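Long-range contact in CghA (Chaetomium globosum, PDB 6KBC), which belongs to the Diels-Alderase family of the calycin clan, a protein with two beta-rich domains that holds the ligand WK1: residues G152-L163 with M189-H199. Residues are numbered along the deposited sequence; the frame is centred on the assembly and turned at random.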
loop_
_atom_site.group_PDB
_atom_site.type_symbol
_atom_site.label_atom_id
_atom_site.label_comp_id
_atom_site.label_asym_id
_atom_site.label_seq_id
_atom_site.Cartn_x
_atom_site.Cartn_y
_atom_site.Cartn_z
ATOM N N GLY A 152 7.091 -7.277 24.173
ATOM C CA GLY A 152 6.295 -8.483 24.117
ATOM C C GLY A 152 5.581 -8.718 22.801
ATOM O O GLY A 152 4.851 -9.712 22.683
ATOM N N ARG A 153 5.767 -7.840 21.812
ATOM C CA ARG A 153 5.156 -7.996 20.494
ATOM C C ARG A 153 6.161 -7.682 19.389
ATOM O O ARG A 153 6.589 -8.586 18.664
ATOM C CB ARG A 153 3.923 -7.101 20.372
ATOM C CG ARG A 153 2.745 -7.559 21.225
ATOM C CD ARG A 153 1.945 -6.371 21.731
ATOM N NE ARG A 153 2.685 -5.634 22.753
ATOM C CZ ARG A 153 2.366 -4.415 23.173
ATOM N NH1 ARG A 153 1.322 -3.782 22.653
ATOM N NH2 ARG A 153 3.102 -3.822 24.104
ATOM N N ILE A 154 6.559 -6.416 19.258
ATOM C CA ILE A 154 7.475 -6.014 18.192
ATOM C C ILE A 154 8.308 -4.826 18.656
ATOM O O ILE A 154 7.781 -3.865 19.228
ATOM C CB ILE A 154 6.725 -5.681 16.881
ATOM C CG1 ILE A 154 7.716 -5.281 15.781
ATOM C CG2 ILE A 154 5.695 -4.586 17.101
ATOM C CD1 ILE A 154 7.069 -5.036 14.425
ATOM N N THR A 155 9.612 -4.886 18.395
ATOM C CA THR A 155 10.509 -3.765 18.633
ATOM C C THR A 155 11.506 -3.666 17.494
ATOM O O THR A 155 11.946 -4.678 16.938
ATOM C CB THR A 155 11.288 -3.902 19.954
ATOM O OG1 THR A 155 12.142 -5.049 19.880
ATOM C CG2 THR A 155 10.346 -4.045 21.134
ATOM N N GLY A 156 11.887 -2.446 17.170
ATOM C CA GLY A 156 12.915 -2.263 16.182
ATOM C C GLY A 156 12.526 -1.193 15.211
ATOM O O GLY A 156 11.609 -0.402 15.450
ATOM N N SER A 157 13.220 -1.164 14.079
ATOM C CA SER A 157 13.043 -0.068 13.149
ATOM C C SER A 157 13.046 -0.553 11.705
ATOM O O SER A 157 13.537 -1.634 11.365
ATOM C CB SER A 157 14.135 0.997 13.319
ATOM O OG SER A 157 15.388 0.436 13.017
ATOM N N LEU A 158 12.471 0.300 10.869
ATOM C CA LEU A 158 12.477 0.245 9.422
ATOM C C LEU A 158 12.940 1.595 8.928
ATOM O O LEU A 158 12.546 2.624 9.482
ATOM C CB LEU A 158 11.066 -0.033 8.861
ATOM C CG LEU A 158 10.961 -0.213 7.350
ATOM C CD1 LEU A 158 9.855 -1.187 6.983
ATOM C CD2 LEU A 158 10.682 1.159 6.730
ATOM N N THR A 159 13.735 1.608 7.868
ATOM C CA THR A 159 14.114 2.880 7.280
ATOM C C THR A 159 14.064 2.777 5.772
ATOM O O THR A 159 14.267 1.709 5.195
ATOM C CB THR A 159 15.527 3.352 7.699
ATOM O OG1 THR A 159 16.517 2.589 6.995
ATOM C CG2 THR A 159 15.726 3.217 9.198
ATOM N N HIS A 160 13.778 3.908 5.147
ATOM C CA HIS A 160 13.802 4.061 3.706
ATOM C C HIS A 160 14.830 5.109 3.334
ATOM O O HIS A 160 14.930 6.141 3.996
ATOM C CB HIS A 160 12.441 4.520 3.165
ATOM C CG HIS A 160 11.351 3.503 3.286
ATOM N ND1 HIS A 160 10.103 3.802 3.786
ATOM C CD2 HIS A 160 11.297 2.208 2.892
ATOM C CE1 HIS A 160 9.336 2.725 3.733
ATOM N NE2 HIS A 160 10.038 1.744 3.195
ATOM N N ARG A 161 15.547 4.861 2.248
ATOM C CA ARG A 161 16.406 5.845 1.595
ATOM C C ARG A 161 15.832 5.966 0.195
ATOM O O ARG A 161 16.035 5.065 -0.624
ATOM C CB ARG A 161 17.858 5.377 1.548
ATOM C CG ARG A 161 18.509 5.328 2.904
ATOM C CD ARG A 161 17.961 6.392 3.833
ATOM N NE ARG A 161 18.432 6.234 5.211
ATOM C CZ ARG A 161 19.418 6.927 5.769
ATOM N NH1 ARG A 161 20.093 7.805 5.044
ATOM N NH2 ARG A 161 19.741 6.715 7.045
ATOM N N SER A 162 15.123 7.059 -0.080
ATOM C CA SER A 162 14.432 7.173 -1.355
ATOM C C SER A 162 15.413 7.094 -2.509
ATOM O O SER A 162 16.506 7.663 -2.459
ATOM C CB SER A 162 13.654 8.486 -1.435
ATOM O OG SER A 162 13.025 8.595 -2.701
ATOM N N LEU A 163 15.023 6.376 -3.560
ATOM C CA LEU A 163 15.834 6.391 -4.765
ATOM C C LEU A 163 15.526 7.594 -5.649
ATOM O O LEU A 163 16.119 7.721 -6.726
ATOM C CB LEU A 163 15.646 5.080 -5.532
ATOM C CG LEU A 163 16.057 3.843 -4.711
ATOM C CD1 LEU A 163 16.194 2.613 -5.581
ATOM C CD2 LEU A 163 17.382 4.104 -3.949
ATOM N N MET A 189 9.968 4.371 -4.416
ATOM C CA MET A 189 10.967 3.312 -4.346
ATOM C C MET A 189 12.099 3.761 -3.429
ATOM O O MET A 189 12.615 4.875 -3.576
ATOM C CB MET A 189 11.518 2.997 -5.738
ATOM C CG MET A 189 12.529 1.865 -5.784
ATOM S SD MET A 189 11.920 0.329 -5.059
ATOM C CE MET A 189 13.153 -0.742 -5.826
ATOM N N ALA A 190 12.492 2.896 -2.503
ATOM C CA ALA A 190 13.540 3.233 -1.552
ATOM C C ALA A 190 14.390 2.004 -1.274
ATOM O O ALA A 190 13.891 0.874 -1.297
ATOM C CB ALA A 190 12.944 3.752 -0.242
ATOM N N ASN A 191 15.684 2.227 -1.028
ATOM C CA ASN A 191 16.458 1.229 -0.300
ATOM C C ASN A 191 15.877 1.104 1.088
ATOM O O ASN A 191 15.675 2.104 1.779
ATOM C CB ASN A 191 17.940 1.613 -0.180
ATOM C CG ASN A 191 18.654 1.578 -1.489
ATOM O OD1 ASN A 191 19.437 2.477 -1.802
ATOM N ND2 ASN A 191 18.390 0.545 -2.284
ATOM N N ALA A 192 15.600 -0.119 1.503
ATOM C CA ALA A 192 14.971 -0.348 2.785
ATOM C C ALA A 192 15.943 -1.077 3.699
ATOM O O ALA A 192 16.715 -1.932 3.253
ATOM C CB ALA A 192 13.674 -1.150 2.623
ATOM N N THR A 193 15.946 -0.697 4.967
ATOM C CA THR A 193 16.575 -1.513 5.984
ATOM C C THR A 193 15.532 -1.894 7.012
ATOM O O THR A 193 14.563 -1.166 7.249
ATOM C CB THR A 193 17.749 -0.804 6.677
ATOM O OG1 THR A 193 17.239 0.183 7.584
ATOM C CG2 THR A 193 18.647 -0.148 5.661
ATOM N N VAL A 194 15.736 -3.059 7.608
ATOM C CA VAL A 194 14.881 -3.555 8.667
ATOM C C VAL A 194 15.768 -4.116 9.767
ATOM O O VAL A 194 16.753 -4.806 9.492
ATOM C CB VAL A 194 13.915 -4.623 8.123
ATOM C CG1 VAL A 194 13.216 -5.304 9.243
ATOM C CG2 VAL A 194 12.912 -3.974 7.161
ATOM N N ASP A 195 15.415 -3.829 11.011
ATOM C CA ASP A 195 16.114 -4.453 12.129
ATOM C C ASP A 195 15.061 -4.591 13.226
ATOM O O ASP A 195 14.849 -3.685 14.034
ATOM C CB ASP A 195 17.329 -3.635 12.555
ATOM C CG ASP A 195 18.080 -4.253 13.725
ATOM O OD1 ASP A 195 17.718 -5.371 14.148
ATOM O OD2 ASP A 195 19.080 -3.646 14.169
ATOM N N LEU A 196 14.363 -5.717 13.204
ATOM C CA LEU A 196 13.142 -5.875 13.964
ATOM C C LEU A 196 13.222 -7.153 14.775
ATOM O O LEU A 196 13.853 -8.129 14.360
ATOM C CB LEU A 196 11.902 -5.934 13.033
ATOM C CG LEU A 196 11.453 -4.633 12.367
ATOM C CD1 LEU A 196 10.462 -4.973 11.263
ATOM C CD2 LEU A 196 10.806 -3.709 13.374
ATOM N N THR A 197 12.549 -7.143 15.923
ATOM C CA THR A 197 12.422 -8.327 16.757
ATOM C C THR A 197 10.949 -8.560 17.028
ATOM O O THR A 197 10.255 -7.658 17.510
ATOM C CB THR A 197 13.203 -8.183 18.070
ATOM O OG1 THR A 197 14.564 -7.888 17.763
ATOM C CG2 THR A 197 13.140 -9.470 18.876
ATOM N N PHE A 198 10.479 -9.762 16.693
ATOM C CA PHE A 198 9.087 -10.155 16.849
ATOM C C PHE A 198 8.990 -11.236 17.912
ATOM O O PHE A 198 9.812 -12.159 17.948
ATOM C CB PHE A 198 8.502 -10.719 15.549
ATOM C CG PHE A 198 8.524 -9.763 14.389
ATOM C CD1 PHE A 198 9.688 -9.547 13.674
ATOM C CD2 PHE A 198 7.359 -9.129 13.974
ATOM C CE1 PHE A 198 9.704 -8.691 12.588
ATOM C CE2 PHE A 198 7.372 -8.271 12.895
ATOM C CZ PHE A 198 8.548 -8.050 12.203
ATOM N N HIS A 199 7.974 -11.143 18.753
ATOM C CA HIS A 199 7.719 -12.170 19.749
ATOM C C HIS A 199 6.683 -13.132 19.181
ATOM O O HIS A 199 5.573 -12.720 18.833
ATOM C CB HIS A 199 7.295 -11.533 21.075
ATOM C CG HIS A 199 8.341 -10.607 21.640
ATOM N ND1 HIS A 199 8.633 -9.378 21.082
ATOM C CD2 HIS A 199 9.186 -10.748 22.691
ATOM C CE1 HIS A 199 9.600 -8.797 21.770
ATOM N NE2 HIS A 199 9.951 -9.607 22.753
HETATM O O HOH W 1 15.258 -5.217 16.996
HETATM O O HOH W 2 17.343 2.605 4.236
#
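The His199 ring lies flat against Gly152, whose CA sits 3.8 Å from the ring centroid, 6° off its normal, a CH-pi contact. At the ring's edge and in its plane is Arg153 O, gripped twice: by His199 N at 2.9 Å and, weakly, by His199 ND1 at 3.3 Å. On the buried side, Ile154 and Phe198 run side by side. With CG1 anti to the backbone N (chi1 -179°), Ile154 reaches along its neighbour and sets CD1 3.6 Å from Phe198 CE2, while CG1 lies over one ring face near the rim; Trp85 and Trp91 meet the same phenyl ring edge-to-face. Leu196 lays CD2 against the peptide between Gly156 and Ser157, 3.6 Å from Gly156 C, on the strand position that carries no side chain. These antiparallel neighbours, strand 154-162 and the 189-199 part of strand 181-200, belong to the calycin-like N-terminal domain, and Phe62 packs on their buried side at Ile154, Leu158, Leu196 and Phe198. Farther along, Ala190 CB presses against His160 CB at 3.5 Å; the imidazole's NE2 hydrogen-bonds to Asp52 O. On the other side of the sheet the hydroxyls of Thr159 and Thr193 share a short hydrogen bond, OG1 to OG1 2.6 Å, and a water links Thr159 OG1 to Asn191 O.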